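Local coordinates for protein RNA polymerase sigma-H factor (Fusobacterium nucleatum subsp. nucleatum, PDB 3MZY) that probably acts as a sigma factor, guiding RNA polymerase to specific promoter sites so that transcription can begin, at residues Q9-L15 with I99-K103; I37-M41 with L121-Y125; F113-L118 with T144-I148; D6-E10 with E40-I45. All blocks are in the same frame, centred on the assembly; numbering follows the deposited sequence.

Interaction 1. Residues Q9-L15 with I99-K103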
loop_
_atom_site.group_PDB
_atom_site.type_symbol
_atom_site.label_atom_id
_atom_site.label_comp_id
_atom_site.label_asym_id
_atom_site.label_seq_id
_atom_site.Cartn_x
_atom_site.Cartn_y
_atom_site.Cartn_z
ATOM N N GLN A 9 -0.906 -7.892 5.847
ATOM C CA GLN A 9 -1.412 -8.370 4.566
ATOM C C GLN A 9 -2.545 -7.480 4.051
ATOM O O GLN A 9 -2.556 -7.070 2.892
ATOM C CB GLN A 9 -1.855 -9.822 4.667
ATOM C CG GLN A 9 -0.972 -10.800 3.893
ATOM C CD GLN A 9 0.375 -11.073 4.551
ATOM O OE1 GLN A 9 1.175 -10.162 4.783
ATOM N NE2 GLN A 9 0.635 -12.344 4.835
ATOM N N GLU A 10 -3.468 -7.146 4.941
ATOM C CA GLU A 10 -4.632 -6.346 4.588
ATOM C C GLU A 10 -4.248 -4.941 4.126
ATOM O O GLU A 10 -4.753 -4.465 3.113
ATOM C CB GLU A 10 -5.625 -6.326 5.759
ATOM C CG GLU A 10 -6.494 -7.605 5.832
ATOM C CD GLU A 10 -5.794 -8.825 6.464
ATOM O OE1 GLU A 10 -4.721 -8.677 7.105
ATOM O OE2 GLU A 10 -6.337 -9.942 6.325
ATOM N N GLY A 11 -3.334 -4.316 4.872
ATOM C CA GLY A 11 -2.705 -3.033 4.524
ATOM C C GLY A 11 -2.181 -2.992 3.103
ATOM O O GLY A 11 -2.564 -2.115 2.313
ATOM N N ILE A 12 -1.338 -3.974 2.778
ATOM C CA ILE A 12 -0.792 -4.143 1.456
ATOM C C ILE A 12 -1.885 -4.275 0.412
ATOM O O ILE A 12 -1.815 -3.629 -0.637
ATOM C CB ILE A 12 0.134 -5.382 1.380
ATOM C CG1 ILE A 12 1.262 -5.262 2.415
ATOM C CG2 ILE A 12 0.669 -5.563 -0.030
ATOM C CD1 ILE A 12 2.272 -6.396 2.390
ATOM N N LEU A 13 -2.880 -5.119 0.681
ATOM C CA LEU A 13 -3.984 -5.300 -0.257
ATOM C C LEU A 13 -4.636 -3.932 -0.502
ATOM O O LEU A 13 -4.801 -3.516 -1.661
ATOM C CB LEU A 13 -5.029 -6.277 0.307
ATOM C CG LEU A 13 -5.888 -7.169 -0.598
ATOM C CD1 LEU A 13 -7.299 -7.266 -0.007
ATOM C CD2 LEU A 13 -5.953 -6.721 -2.077
ATOM N N GLY A 14 -4.988 -3.254 0.602
ATOM C CA GLY A 14 -5.554 -1.899 0.583
ATOM C C GLY A 14 -4.761 -0.975 -0.323
ATOM O O GLY A 14 -5.346 -0.266 -1.141
ATOM N N LEU A 15 -3.434 -1.018 -0.207
ATOM C CA LEU A 15 -2.562 -0.165 -0.984
ATOM C C LEU A 15 -2.591 -0.512 -2.474
ATOM O O LEU A 15 -2.671 0.384 -3.318
ATOM C CB LEU A 15 -1.118 -0.218 -0.451
ATOM C CG LEU A 15 -0.011 0.466 -1.278
ATOM C CD1 LEU A 15 -0.147 1.983 -1.266
ATOM C CD2 LEU A 15 1.379 0.085 -0.802
ATOM N N ILE A 99 0.039 -10.239 -3.197
ATOM C CA ILE A 99 0.506 -9.612 -1.981
ATOM C C ILE A 99 1.957 -10.009 -1.701
ATOM O O ILE A 99 2.791 -9.152 -1.334
ATOM C CB ILE A 99 -0.411 -9.940 -0.779
ATOM C CG1 ILE A 99 -1.791 -9.296 -0.999
ATOM C CG2 ILE A 99 0.238 -9.494 0.540
ATOM C CD1 ILE A 99 -2.881 -9.777 -0.050
ATOM N N GLU A 100 2.259 -11.288 -1.883
ATOM C CA GLU A 100 3.597 -11.786 -1.652
ATOM C C GLU A 100 4.589 -11.231 -2.680
ATOM O O GLU A 100 5.680 -10.790 -2.309
ATOM C CB GLU A 100 3.595 -13.314 -1.645
ATOM C CG GLU A 100 4.454 -13.930 -0.549
ATOM C CD GLU A 100 4.000 -13.552 0.867
ATOM O OE1 GLU A 100 2.776 -13.440 1.116
ATOM O OE2 GLU A 100 4.878 -13.378 1.738
ATOM N N GLU A 101 4.217 -11.242 -3.964
ATOM C CA GLU A 101 5.067 -10.653 -5.004
ATOM C C GLU A 101 5.401 -9.190 -4.671
ATOM O O GLU A 101 6.543 -8.764 -4.823
ATOM C CB GLU A 101 4.432 -10.746 -6.397
ATOM C CG GLU A 101 4.317 -12.143 -7.022
ATOM C CD GLU A 101 5.656 -12.841 -7.192
ATOM O OE1 GLU A 101 6.147 -12.955 -8.343
ATOM O OE2 GLU A 101 6.220 -13.274 -6.160
ATOM N N PHE A 102 4.410 -8.431 -4.200
ATOM C CA PHE A 102 4.652 -7.047 -3.818
ATOM C C PHE A 102 5.650 -6.909 -2.669
ATOM O O PHE A 102 6.546 -6.071 -2.727
ATOM C CB PHE A 102 3.366 -6.313 -3.470
ATOM C CG PHE A 102 3.589 -4.880 -3.077
ATOM C CD1 PHE A 102 3.726 -3.892 -4.059
ATOM C CD2 PHE A 102 3.697 -4.516 -1.733
ATOM C CE1 PHE A 102 3.938 -2.559 -3.703
ATOM C CE2 PHE A 102 3.911 -3.186 -1.372
ATOM C CZ PHE A 102 4.027 -2.210 -2.357
ATOM N N LYS A 103 5.493 -7.711 -1.624
ATOM C CA LYS A 103 6.415 -7.650 -0.496
ATOM C C LYS A 103 7.865 -7.806 -0.965
ATOM O O LYS A 103 8.746 -7.023 -0.571
ATOM C CB LYS A 103 6.070 -8.710 0.545
ATOM C CG LYS A 103 4.881 -8.369 1.387
ATOM C CD LYS A 103 4.912 -9.121 2.713
ATOM C CE LYS A 103 4.137 -10.409 2.636
ATOM N NZ LYS A 103 4.076 -11.123 3.950
#
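Ile-12 meets Ile-99, Phe-102 and Lys-103 where two helices pack nearly crosswise. The short axes are 10.2 Å apart and their directions differ by 89°. Segment 9-15 belongs to helix 8-21, in the part related to sigma-70 region 2. Segment 99-103 lies on helix 91-109.

The two branches of Ile-12 take different partners. Ile-12 CG2 touches Phe-102 CD2 at 3.6 Å and also reaches Ile-99 CG2. Ile-12 CD1 lies on the aliphatic part of Lys-103, 3.4 Å from Lys-103 CG. The chi1 of Ile-12 (-57°) points CG2 to Ile-99 and Phe-102, while CG1 carries CD1 to Lys-103. Ile-99 sits between turns of helix 8-21. Ile-99 CG2 faces Gln-9 CG at 3.8 Å, and Ile-99 CD1 meets Leu-13 CG at 4.0 Å. Further along, Leu-15 CD2 comes to 3.8 Å from Phe-102 CZ, the two side chains crossing at about a right angle.

Beyond this layer, Phe-102 also packs on Leu-118 of helix 112-121 and on Ser-152 and Trp-155 of helix 138-159. Leu-15 reaches Leu-118 and Leu-121. The ring of Phe-102 thus lies where helices 8-21, 91-109, 112-121 and 138-159 meet.

The edge of the contact near Gln-9 is polar. Lys-103 runs over Ile-12, bends at chi3, and brings its NZ to Glu-100 OE2, forming a salt bridge of 3.3 Å. The same amine donates to Gln-9, whose side chain is poorly ordered. Lys-103 NZ lies 3.2 Å from Gln-9 OE1, above the carbonyl plane and not on a lone pair.

Interaction 2. Residues I37-M41 with L121-Y125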
loop_
_atom_site.group_PDB
_atom_site.type_symbol
_atom_site.label_atom_id
_atom_site.label_comp_id
_atom_site.label_asym_id
_atom_site.label_seq_id
_atom_site.Cartn_x
_atom_site.Cartn_y
_atom_site.Cartn_z
ATOM N N ILE A 37 -6.517 1.670 2.614
ATOM C CA ILE A 37 -5.751 0.880 3.558
ATOM C C ILE A 37 -6.501 0.651 4.869
ATOM O O ILE A 37 -6.503 -0.461 5.400
ATOM C CB ILE A 37 -4.352 1.472 3.780
ATOM C CG1 ILE A 37 -3.487 1.188 2.544
ATOM C CG2 ILE A 37 -3.735 0.902 5.061
ATOM C CD1 ILE A 37 -2.338 2.175 2.308
ATOM N N ARG A 38 -7.193 1.672 5.360
ATOM C CA ARG A 38 -7.949 1.472 6.590
ATOM C C ARG A 38 -9.247 0.712 6.351
ATOM O O ARG A 38 -9.704 0.002 7.236
ATOM C CB ARG A 38 -8.159 2.786 7.345
ATOM C CG ARG A 38 -6.829 3.381 7.858
ATOM C CD ARG A 38 -7.066 4.563 8.781
ATOM N NE ARG A 38 -7.685 4.201 10.062
ATOM C CZ ARG A 38 -7.013 3.751 11.125
ATOM N NH1 ARG A 38 -7.661 3.462 12.244
ATOM N NH2 ARG A 38 -5.697 3.579 11.072
ATOM N N ARG A 39 -9.818 0.820 5.151
ATOM C CA ARG A 39 -11.028 0.032 4.838
ATOM C C ARG A 39 -10.666 -1.452 4.885
ATOM O O ARG A 39 -11.371 -2.232 5.520
ATOM C CB ARG A 39 -11.690 0.426 3.498
ATOM N N GLU A 40 -9.543 -1.822 4.267
ATOM C CA GLU A 40 -9.068 -3.205 4.307
ATOM C C GLU A 40 -8.760 -3.706 5.705
ATOM O O GLU A 40 -9.073 -4.837 6.036
ATOM C CB GLU A 40 -7.835 -3.420 3.426
ATOM C CG GLU A 40 -8.103 -3.496 1.954
ATOM C CD GLU A 40 -9.198 -4.473 1.576
ATOM O OE1 GLU A 40 -10.046 -4.087 0.747
ATOM O OE2 GLU A 40 -9.214 -5.614 2.088
HETATM N N MSE A 41 -8.129 -2.882 6.521
HETATM C CA MSE A 41 -7.866 -3.277 7.906
HETATM C C MSE A 41 -9.152 -3.510 8.679
HETATM O O MSE A 41 -9.283 -4.503 9.395
HETATM C CB MSE A 41 -7.045 -2.215 8.622
HETATM C CG MSE A 41 -5.602 -2.130 8.180
HETATM SE SE MSE A 41 -4.829 -0.409 8.678
HETATM C CE MSE A 41 -5.102 -0.406 10.638
ATOM N N LEU A 121 2.583 3.325 6.218
ATOM C CA LEU A 121 1.501 3.480 5.286
ATOM C C LEU A 121 0.574 2.278 5.339
ATOM O O LEU A 121 -0.650 2.439 5.477
ATOM C CB LEU A 121 2.055 3.644 3.881
ATOM C CG LEU A 121 1.088 4.068 2.774
ATOM C CD1 LEU A 121 0.448 5.437 3.065
ATOM C CD2 LEU A 121 1.828 4.075 1.441
ATOM N N ILE A 122 1.154 1.076 5.263
ATOM C CA ILE A 122 0.355 -0.148 5.281
ATOM C C ILE A 122 -0.235 -0.472 6.644
ATOM O O ILE A 122 -1.090 -1.350 6.751
ATOM C CB ILE A 122 1.114 -1.389 4.699
ATOM C CG1 ILE A 122 2.213 -1.862 5.671
ATOM C CG2 ILE A 122 1.572 -1.095 3.267
ATOM C CD1 ILE A 122 3.242 -2.873 5.117
ATOM N N ARG A 123 0.196 0.240 7.678
ATOM C CA ARG A 123 -0.442 0.107 8.999
ATOM C C ARG A 123 -1.475 1.228 9.255
ATOM O O ARG A 123 -1.907 1.437 10.394
ATOM C CB ARG A 123 0.617 0.050 10.109
ATOM C CG ARG A 123 1.413 -1.234 10.136
ATOM C CD ARG A 123 2.690 -1.097 10.979
ATOM N NE ARG A 123 3.381 -2.380 11.139
ATOM C CZ ARG A 123 4.098 -2.999 10.190
ATOM N NH1 ARG A 123 4.234 -2.472 8.969
ATOM N NH2 ARG A 123 4.682 -4.163 10.457
ATOM N N GLY A 124 -1.836 1.966 8.201
ATOM C CA GLY A 124 -2.985 2.877 8.254
ATOM C C GLY A 124 -2.720 4.234 8.883
ATOM O O GLY A 124 -3.648 4.896 9.396
ATOM N N TYR A 125 -1.451 4.648 8.848
ATOM C CA TYR A 125 -1.030 5.946 9.337
ATOM C C TYR A 125 -1.108 6.943 8.193
ATOM O O TYR A 125 -0.786 6.604 7.054
ATOM C CB TYR A 125 0.390 5.851 9.872
ATOM C CG TYR A 125 0.466 5.093 11.168
ATOM C CD1 TYR A 125 0.007 5.662 12.346
ATOM C CD2 TYR A 125 0.951 3.782 11.204
ATOM C CE1 TYR A 125 0.054 4.956 13.541
ATOM C CE2 TYR A 125 1.016 3.077 12.388
ATOM C CZ TYR A 125 0.561 3.670 13.548
ATOM O OH TYR A 125 0.592 2.968 14.712
HETATM O O HOH W 1 -3.064 3.223 12.373
#
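Gly-124 has a positive phi (82°) and turns its backbone directly onto Arg-38 and selenomethionine Met-41. It is the C-prime residue of the Schellman motif that ends helix 112-121. Gly-124 N bonds to Leu-121 O at 3.0 Å, and Tyr-125 N to the backbone oxygen of the residue before Leu-121. With no side chain on this glycine, Met-41 SE comes to 3.8 Å from Gly-124 CA. The methyl CE of Met-41 lies near Arg-123 O.

Arg-38 is the polar link. Its chain bends at chi3 (68°) and brings the edge of the guanidinium, through NH2, to the turn. Arg-38 NH2 donates to Gly-124 O at 3.0 Å. The N-H...O angle is 145°, and the donor stands above the carbonyl plane. NH2 also donates to a water, which in turn donates a hydrogen bond to Arg-123 O. One nitrogen thus serves two neighbouring carbonyls.

On the inner side Ile-37 packs on the turn. Ile-37 CG2 rests 3.5 Å from the backbone atom Leu-121 O. Ile-37 CD1 and Leu-121 CG make an apolar contact at 3.9 Å. Leu-15 of helix 8-21 packs on both residues.

The C-terminal end of a helix is the negative end of its dipole. The positive Arg-38 would probably stabilise it, directly and through the water.

Interaction 3. Residues F113-L118 with T144-I148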
loop_
_atom_site.group_PDB
_atom_site.type_symbol
_atom_site.label_atom_id
_atom_site.label_comp_id
_atom_site.label_asym_id
_atom_site.label_seq_id
_atom_site.Cartn_x
_atom_site.Cartn_y
_atom_site.Cartn_z
ATOM N N PHE A 113 14.366 4.863 2.865
ATOM C CA PHE A 113 13.315 5.869 3.102
ATOM C C PHE A 113 11.941 5.377 2.613
ATOM O O PHE A 113 10.961 5.405 3.359
ATOM C CB PHE A 113 13.701 7.215 2.449
ATOM C CG PHE A 113 12.806 8.381 2.831
ATOM C CD1 PHE A 113 12.098 8.391 4.041
ATOM C CD2 PHE A 113 12.702 9.487 1.985
ATOM C CE1 PHE A 113 11.275 9.471 4.404
ATOM C CE2 PHE A 113 11.897 10.585 2.331
ATOM C CZ PHE A 113 11.166 10.574 3.553
ATOM N N GLU A 114 11.883 4.908 1.374
ATOM C CA GLU A 114 10.651 4.343 0.817
ATOM C C GLU A 114 10.107 3.183 1.660
ATOM O O GLU A 114 8.894 3.089 1.886
ATOM C CB GLU A 114 10.874 3.920 -0.630
ATOM C CG GLU A 114 10.956 5.080 -1.593
ATOM C CD GLU A 114 11.579 4.709 -2.946
ATOM O OE1 GLU A 114 12.120 3.577 -3.084
ATOM O OE2 GLU A 114 11.539 5.561 -3.873
ATOM N N LYS A 115 10.999 2.326 2.152
ATOM C CA LYS A 115 10.607 1.221 3.030
ATOM C C LYS A 115 10.077 1.703 4.387
ATOM O O LYS A 115 9.136 1.112 4.942
ATOM C CB LYS A 115 11.772 0.268 3.263
ATOM C CG LYS A 115 12.115 -0.603 2.059
ATOM C CD LYS A 115 13.476 -1.202 2.285
ATOM C CE LYS A 115 13.721 -2.331 1.368
ATOM N NZ LYS A 115 15.156 -2.780 1.446
ATOM N N GLU A 116 10.698 2.751 4.924
ATOM C CA GLU A 116 10.299 3.290 6.225
ATOM C C GLU A 116 8.884 3.852 6.118
ATOM O O GLU A 116 8.066 3.630 6.998
ATOM C CB GLU A 116 11.261 4.389 6.689
ATOM C CG GLU A 116 12.559 3.905 7.299
ATOM C CD GLU A 116 13.513 5.058 7.636
ATOM O OE1 GLU A 116 14.178 4.995 8.701
ATOM O OE2 GLU A 116 13.600 6.034 6.840
ATOM N N VAL A 117 8.615 4.556 5.020
ATOM C CA VAL A 117 7.304 5.137 4.751
ATOM C C VAL A 117 6.248 4.049 4.531
ATOM O O VAL A 117 5.154 4.094 5.105
ATOM C CB VAL A 117 7.359 6.129 3.547
ATOM C CG1 VAL A 117 5.944 6.458 3.031
ATOM C CG2 VAL A 117 8.098 7.421 3.947
ATOM N N LEU A 118 6.588 3.067 3.705
ATOM C CA LEU A 118 5.699 1.939 3.407
ATOM C C LEU A 118 5.243 1.256 4.688
ATOM O O LEU A 118 4.051 1.011 4.870
ATOM C CB LEU A 118 6.423 0.935 2.501
ATOM C CG LEU A 118 5.653 -0.299 2.031
ATOM C CD1 LEU A 118 4.451 0.114 1.146
ATOM C CD2 LEU A 118 6.578 -1.293 1.296
ATOM N N THR A 144 7.347 10.651 -1.412
ATOM C CA THR A 144 7.766 9.266 -1.222
ATOM C C THR A 144 6.612 8.291 -1.496
ATOM O O THR A 144 6.779 7.313 -2.218
ATOM C CB THR A 144 8.321 9.046 0.200
ATOM O OG1 THR A 144 9.512 9.817 0.345
ATOM C CG2 THR A 144 8.644 7.561 0.470
ATOM N N ILE A 145 5.451 8.566 -0.917
ATOM C CA ILE A 145 4.237 7.803 -1.187
ATOM C C ILE A 145 3.973 7.793 -2.693
ATOM O O ILE A 145 3.504 6.794 -3.242
ATOM C CB ILE A 145 3.034 8.421 -0.451
ATOM C CG1 ILE A 145 3.158 8.168 1.058
ATOM C CG2 ILE A 145 1.718 7.892 -1.000
ATOM C CD1 ILE A 145 2.093 8.843 1.927
ATOM N N GLN A 146 4.302 8.900 -3.346
ATOM C CA GLN A 146 4.035 9.073 -4.750
ATOM C C GLN A 146 5.021 8.245 -5.575
ATOM O O GLN A 146 4.651 7.676 -6.606
ATOM C CB GLN A 146 4.120 10.555 -5.119
ATOM C CG GLN A 146 3.604 10.887 -6.514
ATOM C CD GLN A 146 2.089 11.004 -6.550
ATOM O OE1 GLN A 146 1.456 11.367 -5.548
ATOM N NE2 GLN A 146 1.497 10.693 -7.703
ATOM N N ARG A 147 6.274 8.186 -5.121
ATOM C CA ARG A 147 7.284 7.314 -5.742
ATOM C C ARG A 147 6.942 5.855 -5.552
ATOM O O ARG A 147 7.120 5.059 -6.468
ATOM C CB ARG A 147 8.675 7.555 -5.162
ATOM C CG ARG A 147 9.390 8.757 -5.697
ATOM C CD ARG A 147 10.887 8.625 -5.425
ATOM N NE ARG A 147 11.211 8.335 -4.024
ATOM C CZ ARG A 147 11.100 9.219 -3.026
ATOM N NH1 ARG A 147 10.648 10.441 -3.285
ATOM N NH2 ARG A 147 11.413 8.882 -1.770
ATOM N N ILE A 148 6.453 5.500 -4.363
ATOM C CA ILE A 148 5.975 4.126 -4.105
ATOM C C ILE A 148 4.864 3.747 -5.112
ATOM O O ILE A 148 4.862 2.640 -5.665
ATOM C CB ILE A 148 5.498 3.928 -2.629
ATOM C CG1 ILE A 148 6.673 4.073 -1.656
ATOM C CG2 ILE A 148 4.822 2.563 -2.447
ATOM C CD1 ILE A 148 6.265 4.208 -0.189
#
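Glu-114 and Arg-147 form a salt bridge between helix 112-121 and helix 138-159. The short axes cross at -96°, 9.6 Å apart. Helices 127-134 and 138-159 probably form the helix-turn-helix of sigma-70 region 4, on which helix 112-121 packs. In relatives the second helix of this motif reads the -35 element.

The ionic part comes first. Arg-147 NE donates to Glu-114 OE2 at 2.8 Å, with the oxygen in the guanidinium plane and using its anti lone pair. The Glu-114 chain is extended beyond CG, which carries the carboxylate across to the arginine. Lys-151 makes a second salt bridge to the same OE2, and Ser-111 N bonds to OE1. Both oxygens of this buried carboxylate are thus held.

Thr-144 has two roles. Its hydroxyl is bonded to Ser-140 O and takes a weak bond from Arg-147 NH2. Phe-113 meets that hydroxyl obliquely, with Phe-113 CE2 3.2 Å from Thr-144 OG1. Lys-136 makes a cation-pi contact with the same ring. The methyl faces the other helix, and Thr-144 CG2 touches Val-117 CG2 at 3.5 Å.

Apolar contacts fill the rest. Val-117 CG1, anti to its own backbone N (chi1 165°), meets Ile-145 CG1 at 3.8 Å and also reaches Ile-148 CD1. Phe-110 touches Leu-118 and Ile-148, while Leu-134 and Ile-141 pack on Val-117. The outermost methyl of Ile-148 also lies against the neighbouring backbone, with CD1 3.5 Å from Glu-114 O.

Interaction 4. Residues D6-E10 with E40-I45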
loop_
_atom_site.group_PDB
_atom_site.type_symbol
_atom_site.label_atom_id
_atom_site.label_comp_id
_atom_site.label_asym_id
_atom_site.label_seq_id
_atom_site.Cartn_x
_atom_site.Cartn_y
_atom_site.Cartn_z
ATOM N N ASP A 6 -0.171 -9.332 11.380
ATOM C CA ASP A 6 -1.473 -9.884 10.979
ATOM C C ASP A 6 -2.173 -9.022 9.934
ATOM O O ASP A 6 -2.382 -9.460 8.787
ATOM C CB ASP A 6 -2.386 -10.047 12.205
ATOM C CG ASP A 6 -1.714 -9.615 13.498
ATOM O OD1 ASP A 6 -1.320 -8.426 13.575
ATOM O OD2 ASP A 6 -1.583 -10.453 14.427
ATOM N N LEU A 7 -2.513 -7.798 10.343
ATOM C CA LEU A 7 -3.199 -6.825 9.496
ATOM C C LEU A 7 -2.324 -6.306 8.363
ATOM O O LEU A 7 -2.811 -5.603 7.475
ATOM C CB LEU A 7 -3.686 -5.644 10.342
ATOM C CG LEU A 7 -4.876 -5.867 11.281
ATOM C CD1 LEU A 7 -4.896 -4.822 12.381
ATOM C CD2 LEU A 7 -6.187 -5.858 10.509
ATOM N N VAL A 8 -1.038 -6.644 8.401
ATOM C CA VAL A 8 -0.074 -6.193 7.391
ATOM C C VAL A 8 -0.474 -6.643 5.984
ATOM O O VAL A 8 -0.406 -5.861 5.041
ATOM C CB VAL A 8 1.374 -6.626 7.744
ATOM C CG1 VAL A 8 2.318 -6.437 6.569
ATOM C CG2 VAL A 8 1.875 -5.838 8.937
ATOM N N GLN A 9 -0.906 -7.892 5.847
ATOM C CA GLN A 9 -1.412 -8.370 4.566
ATOM C C GLN A 9 -2.545 -7.480 4.051
ATOM O O GLN A 9 -2.556 -7.070 2.892
ATOM C CB GLN A 9 -1.855 -9.822 4.667
ATOM C CG GLN A 9 -0.972 -10.800 3.893
ATOM C CD GLN A 9 0.375 -11.073 4.551
ATOM O OE1 GLN A 9 1.175 -10.162 4.783
ATOM N NE2 GLN A 9 0.635 -12.344 4.835
ATOM N N GLU A 10 -3.468 -7.146 4.941
ATOM C CA GLU A 10 -4.632 -6.346 4.588
ATOM C C GLU A 10 -4.248 -4.941 4.126
ATOM O O GLU A 10 -4.753 -4.465 3.113
ATOM C CB GLU A 10 -5.625 -6.326 5.759
ATOM C CG GLU A 10 -6.494 -7.605 5.832
ATOM C CD GLU A 10 -5.794 -8.825 6.464
ATOM O OE1 GLU A 10 -4.721 -8.677 7.105
ATOM O OE2 GLU A 10 -6.337 -9.942 6.325
ATOM N N GLU A 40 -9.543 -1.822 4.267
ATOM C CA GLU A 40 -9.068 -3.205 4.307
ATOM C C GLU A 40 -8.760 -3.706 5.705
ATOM O O GLU A 40 -9.073 -4.837 6.036
ATOM C CB GLU A 40 -7.835 -3.420 3.426
ATOM C CG GLU A 40 -8.103 -3.496 1.954
ATOM C CD GLU A 40 -9.198 -4.473 1.576
ATOM O OE1 GLU A 40 -10.046 -4.087 0.747
ATOM O OE2 GLU A 40 -9.214 -5.614 2.088
HETATM N N MSE A 41 -8.129 -2.882 6.521
HETATM C CA MSE A 41 -7.866 -3.277 7.906
HETATM C C MSE A 41 -9.152 -3.510 8.679
HETATM O O MSE A 41 -9.283 -4.503 9.395
HETATM C CB MSE A 41 -7.045 -2.215 8.622
HETATM C CG MSE A 41 -5.602 -2.130 8.180
HETATM SE SE MSE A 41 -4.829 -0.409 8.678
HETATM C CE MSE A 41 -5.102 -0.406 10.638
ATOM N N ILE A 42 -10.088 -2.581 8.542
ATOM C CA ILE A 42 -11.373 -2.657 9.228
ATOM C C ILE A 42 -12.260 -3.818 8.759
ATOM O O ILE A 42 -12.836 -4.534 9.592
ATOM C CB ILE A 42 -12.101 -1.317 9.151
ATOM C CG1 ILE A 42 -11.423 -0.352 10.120
ATOM C CG2 ILE A 42 -13.549 -1.480 9.533
ATOM C CD1 ILE A 42 -11.320 1.000 9.621
ATOM N N SER A 43 -12.346 -4.003 7.435
ATOM C CA SER A 43 -12.919 -5.216 6.835
ATOM C C SER A 43 -12.450 -6.506 7.519
ATOM O O SER A 43 -13.252 -7.396 7.795
ATOM C CB SER A 43 -12.553 -5.306 5.351
ATOM O OG SER A 43 -13.642 -4.979 4.509
ATOM N N ALA A 44 -11.150 -6.611 7.774
ATOM C CA ALA A 44 -10.580 -7.850 8.299
ATOM C C ALA A 44 -10.830 -7.975 9.790
ATOM O O ALA A 44 -10.864 -9.091 10.331
ATOM C CB ALA A 44 -9.098 -7.937 7.996
ATOM N N ILE A 45 -11.012 -6.839 10.459
ATOM C CA ILE A 45 -11.412 -6.875 11.858
ATOM C C ILE A 45 -12.919 -7.174 11.975
ATOM O O ILE A 45 -13.310 -7.981 12.807
ATOM C CB ILE A 45 -10.995 -5.599 12.641
ATOM C CG1 ILE A 45 -9.488 -5.344 12.473
ATOM C CG2 ILE A 45 -11.345 -5.741 14.132
ATOM C CD1 ILE A 45 -9.028 -3.938 12.847
#
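Glu-10 lies along helix 29-50 with its aliphatic part against Glu-40 and Ala-44. Glu-10 CB sits 3.8 Å from Glu-40 O. The next atom makes the tightest touch of this side chain: Glu-10 CG is 3.4 Å from Ala-44 CB. The chain then bends at chi2 (79°), which keeps the carboxylate beside the same methyl. Glu-10 CD is 3.7 Å from Ala-44 CB, and OE2 lies only slightly farther from it.

Both segments fall in the part of the chain related to sigma-70 region 2. Here the start of helix 8-21 packs at the surface on the second half of helix 29-50. The backbones come close, and Glu-40 CB rests 3.3 Å from Glu-10 O. The carboxylate of Glu-40 is drawn off to Lys-17, with which OE1 makes a salt bridge.

Leu-7 extends the contact toward the chain start, through a single methyl. Leu-7 CD2 touches Met-41 O at 3.6 Å and passes near Met-41 CB and Ala-44 CB. Leu-7 CD2 also meets Ile-45 CG1 at 3.9 Å.

How the interactions relate
Interactions 1 and 4 both start on helix 8-21 and share Gln-9 and Glu-10. Interactions 1 and 2 meet where Gly-14 packs on Glu-40 and Gly-11 on Ile-37, their centres 10 Å apart. Interactions 2 and 4 share Glu-40 and Met-41, and their centres are 7 Å apart. Val-8 touches Ile-122 and Arg-123 between them. Interaction 3 has its centre 14 Å from those of interactions 1 and 2 and 20 Å from that of interaction 4. Its Leu-118 touches Leu-15 and Phe-102, and its Ile-145 touches Leu-121. Interactions 1 and 2 join the region 2 helices to what is probably region 4; interaction 3 lies within it, and interaction 4 within region 2.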